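Local coordinates for protein guanidinopropionase (PDB 3NIQ) that hydrolyses 3-guanidinopropanoate to beta-alanine and urea as a manganese-dependent homohexameric enzyme of the arginase family, at residues A[6-11]-A[68-73]; A[24-29]-A[37-42]. All blocks are in the same frame, centred on the assembly; numbering follows the deposited sequence.

Both contacts lie on the same side of the chain's centre, about 13 Å apart from centre to centre, and interaction 2 (24-29 with 37-42) is nested inside the loop that interaction 1 (6-11 with 68-73) closes. Segment 24-29 packs on strand 37-42 and helix 294-317; segment 6-11 lies outside it, joined to it by a probable hydrogen bond from Leu9 N to Arg25 O at 2.9 Å, and reaches the loop between helices 57-64 and 79-82. The inner contact is buried, the outer one at the surface, and both are away from the manganese site. Arg69 of the outer loop also pairs with Glu256 of a second subunit, so interaction 1 lies beside a subunit interface.

Interaction 1: residues A[6-11]-A[68-73]; sequences PQPLDA and MRKVHH
Gln7 and Pro8 of the N-terminal arm touch one long side chain, that of Lys70, and the two segments otherwise stay apart. Both are irregular loop, and their nearest CA atoms, Pro8 CA and Lys70 CA, are 7.8 Å apart. Gln7 comes first: its chain bends at both chi1 (-64°) and chi2 (-71°), which swings the amide toward the lysine and brings OE1 to 4.2 Å from Lys70 CD, a loose touch on the aliphatic chain. The amide's NE2 makes a weak hydrogen bond to Asp81 OD1. Next, Pro8 turns its ring to the other segment, and its CG lies 4.3 Å from Lys70 CG, near the root of the same side chain. Asp10 is a nearby opposite charge and not a touching residue: it starts out pointing away, yet its carboxylate returns at the end, with OD1 4.6 Å from Lys70 NZ. That is too long for a salt bridge, and the attraction is probably modest at this surface. OD1 also accepts a weak hydrogen bond from Ala12 N. The contact thus joins the arm to the loop between helices 57-64 and 79-82. Tyr80 of helix 79-82 touches both Gln7 and Pro8, Met68 reaches helix 294-317, and Arg69 forms a salt bridge with Glu256 of a second subunit.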
# COMPACT_ATOMS: atom_id res chain seq x y z
N PRO A 6 9.17 -35.64 11.45
CA PRO A 6 8.76 -34.29 11.89
C PRO A 6 7.37 -33.96 11.34
O PRO A 6 7.00 -34.45 10.28
CB PRO A 6 9.82 -33.38 11.26
CG PRO A 6 11.04 -34.28 11.12
CD PRO A 6 10.45 -35.62 10.72
N GLN A 7 6.60 -33.20 12.10
CA GLN A 7 5.27 -32.79 11.66
C GLN A 7 5.16 -31.29 11.92
O GLN A 7 5.77 -30.78 12.87
CB GLN A 7 4.16 -33.53 12.43
CG GLN A 7 4.08 -35.07 12.23
CD GLN A 7 3.59 -35.50 10.86
OE1 GLN A 7 2.78 -34.83 10.22
NE2 GLN A 7 4.09 -36.63 10.40
N PRO A 8 4.37 -30.58 11.09
CA PRO A 8 4.11 -29.15 11.30
C PRO A 8 3.42 -28.95 12.64
O PRO A 8 2.81 -29.89 13.15
CB PRO A 8 3.09 -28.81 10.19
CG PRO A 8 3.23 -29.89 9.17
CD PRO A 8 3.62 -31.12 9.94
N LEU A 9 3.48 -27.74 13.20
CA LEU A 9 2.69 -27.42 14.38
C LEU A 9 1.22 -27.80 14.15
O LEU A 9 0.67 -27.55 13.07
CB LEU A 9 2.82 -25.94 14.76
CG LEU A 9 4.18 -25.41 15.26
CD1 LEU A 9 4.18 -23.87 15.46
CD2 LEU A 9 4.61 -26.11 16.55
N ASP A 10 0.59 -28.42 15.14
CA ASP A 10 -0.80 -28.83 15.00
C ASP A 10 -1.77 -27.64 15.06
O ASP A 10 -1.93 -27.01 16.11
CB ASP A 10 -1.14 -29.86 16.07
CG ASP A 10 -2.46 -30.59 15.81
OD1 ASP A 10 -3.13 -30.33 14.78
OD2 ASP A 10 -2.81 -31.43 16.65
N ALA A 11 -2.40 -27.33 13.92
CA ALA A 11 -3.28 -26.16 13.78
C ALA A 11 -4.57 -26.28 14.58
O ALA A 11 -5.29 -25.30 14.79
CB ALA A 11 -3.60 -25.89 12.32
N MET A 68 -0.37 -23.34 4.79
CA MET A 68 -0.40 -24.67 4.17
C MET A 68 -0.84 -25.73 5.17
O MET A 68 -0.50 -25.65 6.36
CB MET A 68 0.96 -25.04 3.60
CG MET A 68 1.47 -24.11 2.47
SD MET A 68 0.39 -24.18 1.03
CE MET A 68 -0.65 -22.72 1.22
N ARG A 69 -1.59 -26.71 4.67
CA ARG A 69 -2.09 -27.79 5.53
C ARG A 69 -1.30 -29.09 5.29
O ARG A 69 -0.27 -29.07 4.59
CB ARG A 69 -3.61 -27.93 5.36
CG ARG A 69 -4.33 -26.59 5.63
CD ARG A 69 -5.85 -26.69 5.73
NE ARG A 69 -6.48 -25.35 5.79
CZ ARG A 69 -6.67 -24.57 4.72
NH1 ARG A 69 -6.30 -25.00 3.52
NH2 ARG A 69 -7.26 -23.38 4.84
N LYS A 70 -1.74 -30.20 5.86
CA LYS A 70 -0.93 -31.41 5.86
C LYS A 70 -1.09 -32.31 4.64
O LYS A 70 -0.21 -33.13 4.35
CB LYS A 70 -1.19 -32.22 7.14
CG LYS A 70 -0.69 -31.54 8.42
CD LYS A 70 -0.68 -32.48 9.63
CE LYS A 70 -2.07 -32.92 10.06
NZ LYS A 70 -2.06 -33.33 11.51
N VAL A 71 -2.20 -32.17 3.93
CA VAL A 71 -2.51 -33.13 2.88
C VAL A 71 -2.96 -32.46 1.59
O VAL A 71 -3.80 -31.55 1.61
CB VAL A 71 -3.57 -34.17 3.35
CG1 VAL A 71 -3.93 -35.14 2.23
CG2 VAL A 71 -3.06 -34.95 4.58
N HIS A 72 -2.41 -32.92 0.47
CA HIS A 72 -2.80 -32.42 -0.83
C HIS A 72 -4.20 -32.89 -1.20
O HIS A 72 -4.50 -34.08 -1.09
CB HIS A 72 -1.78 -32.86 -1.89
CG HIS A 72 -1.83 -32.04 -3.13
ND1 HIS A 72 -2.90 -32.09 -4.00
CD2 HIS A 72 -0.98 -31.11 -3.62
CE1 HIS A 72 -2.68 -31.25 -5.00
NE2 HIS A 72 -1.53 -30.63 -4.79
N HIS A 73 -5.07 -31.98 -1.66
CA HIS A 73 -6.50 -32.31 -1.77
C HIS A 73 -6.82 -33.10 -3.03
O HIS A 73 -7.88 -33.72 -3.13
CB HIS A 73 -7.43 -31.08 -1.60
CG HIS A 73 -7.62 -30.26 -2.84
ND1 HIS A 73 -6.68 -29.36 -3.29
CD2 HIS A 73 -8.64 -30.20 -3.73
CE1 HIS A 73 -7.10 -28.79 -4.40
NE2 HIS A 73 -8.29 -29.28 -4.69

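Interaction 2: residues A[24-29]-A[37-42]; sequences MRLPAF and VGLIGV
The nearest CA atoms of the two segments, Met24 CA and Leu39 CA, are still 9.2 Å apart, so side chains alone bridge the gap. Segment 37-42 is a strand of the arginase-type alpha/beta fold, first in chain order and second across the parallel sheet, between 85-90 and 118-123; segment 24-29 is irregular and passes outside it. Met24 and Arg25 both have positive phi, 57° and 53°, a left-handed backbone conformation. The side chains of Met24 and Leu26 both point toward the strand. Leu39 answers them from there, and it meets both through a single methyl, CD1. The methionine and the leucine of the arm each cross Leu39 at about a right angle. All three are buried and apolar, which makes this a small hydrophobic cluster. Helix 294-317 adds Met303, which touches Met24 and Leu39, while Val85 of the neighbouring strand touches Leu26 and Leu39. Met24 bends at chi2 (-63°), and it is CG, at that bend, that lies 3.9 Å from Leu39 CD1. Leu26 comes methyl to methyl, its CD1 3.6 Å from Leu39 CD1.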
# COMPACT_ATOMS: atom_id res chain seq x y z
N MET A 24 6.44 -24.27 6.51
CA MET A 24 5.33 -25.18 6.82
C MET A 24 5.17 -25.40 8.33
O MET A 24 4.56 -26.38 8.74
CB MET A 24 5.52 -26.54 6.11
CG MET A 24 5.95 -26.45 4.63
SD MET A 24 4.72 -25.64 3.60
CE MET A 24 5.55 -25.69 1.99
N ARG A 25 5.74 -24.50 9.14
CA ARG A 25 5.75 -24.63 10.62
C ARG A 25 6.30 -25.97 11.09
O ARG A 25 5.83 -26.55 12.07
CB ARG A 25 4.35 -24.39 11.22
CG ARG A 25 3.74 -23.02 10.81
CD ARG A 25 2.74 -22.51 11.84
NE ARG A 25 1.54 -23.34 11.89
CZ ARG A 25 0.63 -23.27 12.85
NH1 ARG A 25 0.76 -22.41 13.85
NH2 ARG A 25 -0.42 -24.07 12.82
N LEU A 26 7.32 -26.44 10.39
CA LEU A 26 8.00 -27.68 10.74
C LEU A 26 9.09 -27.36 11.75
O LEU A 26 9.40 -26.17 11.97
CB LEU A 26 8.60 -28.33 9.47
CG LEU A 26 7.61 -28.98 8.49
CD1 LEU A 26 8.19 -29.06 7.08
CD2 LEU A 26 7.20 -30.38 8.92
N PRO A 27 9.67 -28.40 12.39
CA PRO A 27 10.84 -28.15 13.22
C PRO A 27 12.03 -27.68 12.38
O PRO A 27 12.12 -28.01 11.18
CB PRO A 27 11.13 -29.53 13.87
CG PRO A 27 9.84 -30.28 13.75
CD PRO A 27 9.30 -29.82 12.42
N ALA A 28 12.91 -26.89 13.01
CA ALA A 28 14.15 -26.46 12.37
C ALA A 28 15.26 -27.49 12.59
O ALA A 28 15.36 -28.08 13.67
CB ALA A 28 14.56 -25.12 12.89
N PHE A 29 16.06 -27.70 11.54
CA PHE A 29 17.15 -28.69 11.56
C PHE A 29 18.43 -28.05 11.08
O PHE A 29 18.42 -27.12 10.26
CB PHE A 29 16.82 -29.92 10.69
CG PHE A 29 15.71 -30.77 11.23
CD1 PHE A 29 15.99 -31.89 12.01
CD2 PHE A 29 14.37 -30.45 10.94
CE1 PHE A 29 14.97 -32.68 12.52
CE2 PHE A 29 13.33 -31.24 11.44
CZ PHE A 29 13.62 -32.36 12.23
N VAL A 37 13.87 -34.79 2.81
CA VAL A 37 13.65 -33.59 1.99
C VAL A 37 13.94 -32.38 2.89
O VAL A 37 13.31 -32.20 3.94
CB VAL A 37 12.20 -33.53 1.42
CG1 VAL A 37 11.93 -32.20 0.69
CG2 VAL A 37 11.92 -34.72 0.51
N GLY A 38 14.89 -31.55 2.47
CA GLY A 38 15.26 -30.33 3.21
C GLY A 38 14.68 -29.08 2.59
O GLY A 38 14.82 -28.87 1.39
N LEU A 39 14.01 -28.28 3.40
CA LEU A 39 13.43 -27.02 2.96
C LEU A 39 14.40 -25.92 3.29
O LEU A 39 14.74 -25.70 4.45
CB LEU A 39 12.06 -26.74 3.61
CG LEU A 39 11.05 -27.90 3.65
CD1 LEU A 39 9.69 -27.43 4.20
CD2 LEU A 39 10.88 -28.59 2.29
N ILE A 40 14.91 -25.27 2.25
CA ILE A 40 16.05 -24.38 2.41
C ILE A 40 15.77 -23.02 1.81
O ILE A 40 15.26 -22.91 0.69
CB ILE A 40 17.31 -24.97 1.71
CG1 ILE A 40 17.64 -26.37 2.27
CG2 ILE A 40 18.52 -24.03 1.91
CD1 ILE A 40 18.28 -27.34 1.17
N GLY A 41 16.15 -21.98 2.53
CA GLY A 41 16.09 -20.64 1.99
C GLY A 41 17.43 -20.22 1.39
O GLY A 41 18.48 -20.53 1.94
N VAL A 42 17.40 -19.52 0.26
CA VAL A 42 18.63 -18.92 -0.26
C VAL A 42 18.43 -17.42 -0.49
O VAL A 42 18.09 -16.97 -1.60
CB VAL A 42 19.09 -19.58 -1.53
CG1 VAL A 42 20.49 -19.10 -1.85
CG2 VAL A 42 19.03 -21.12 -1.38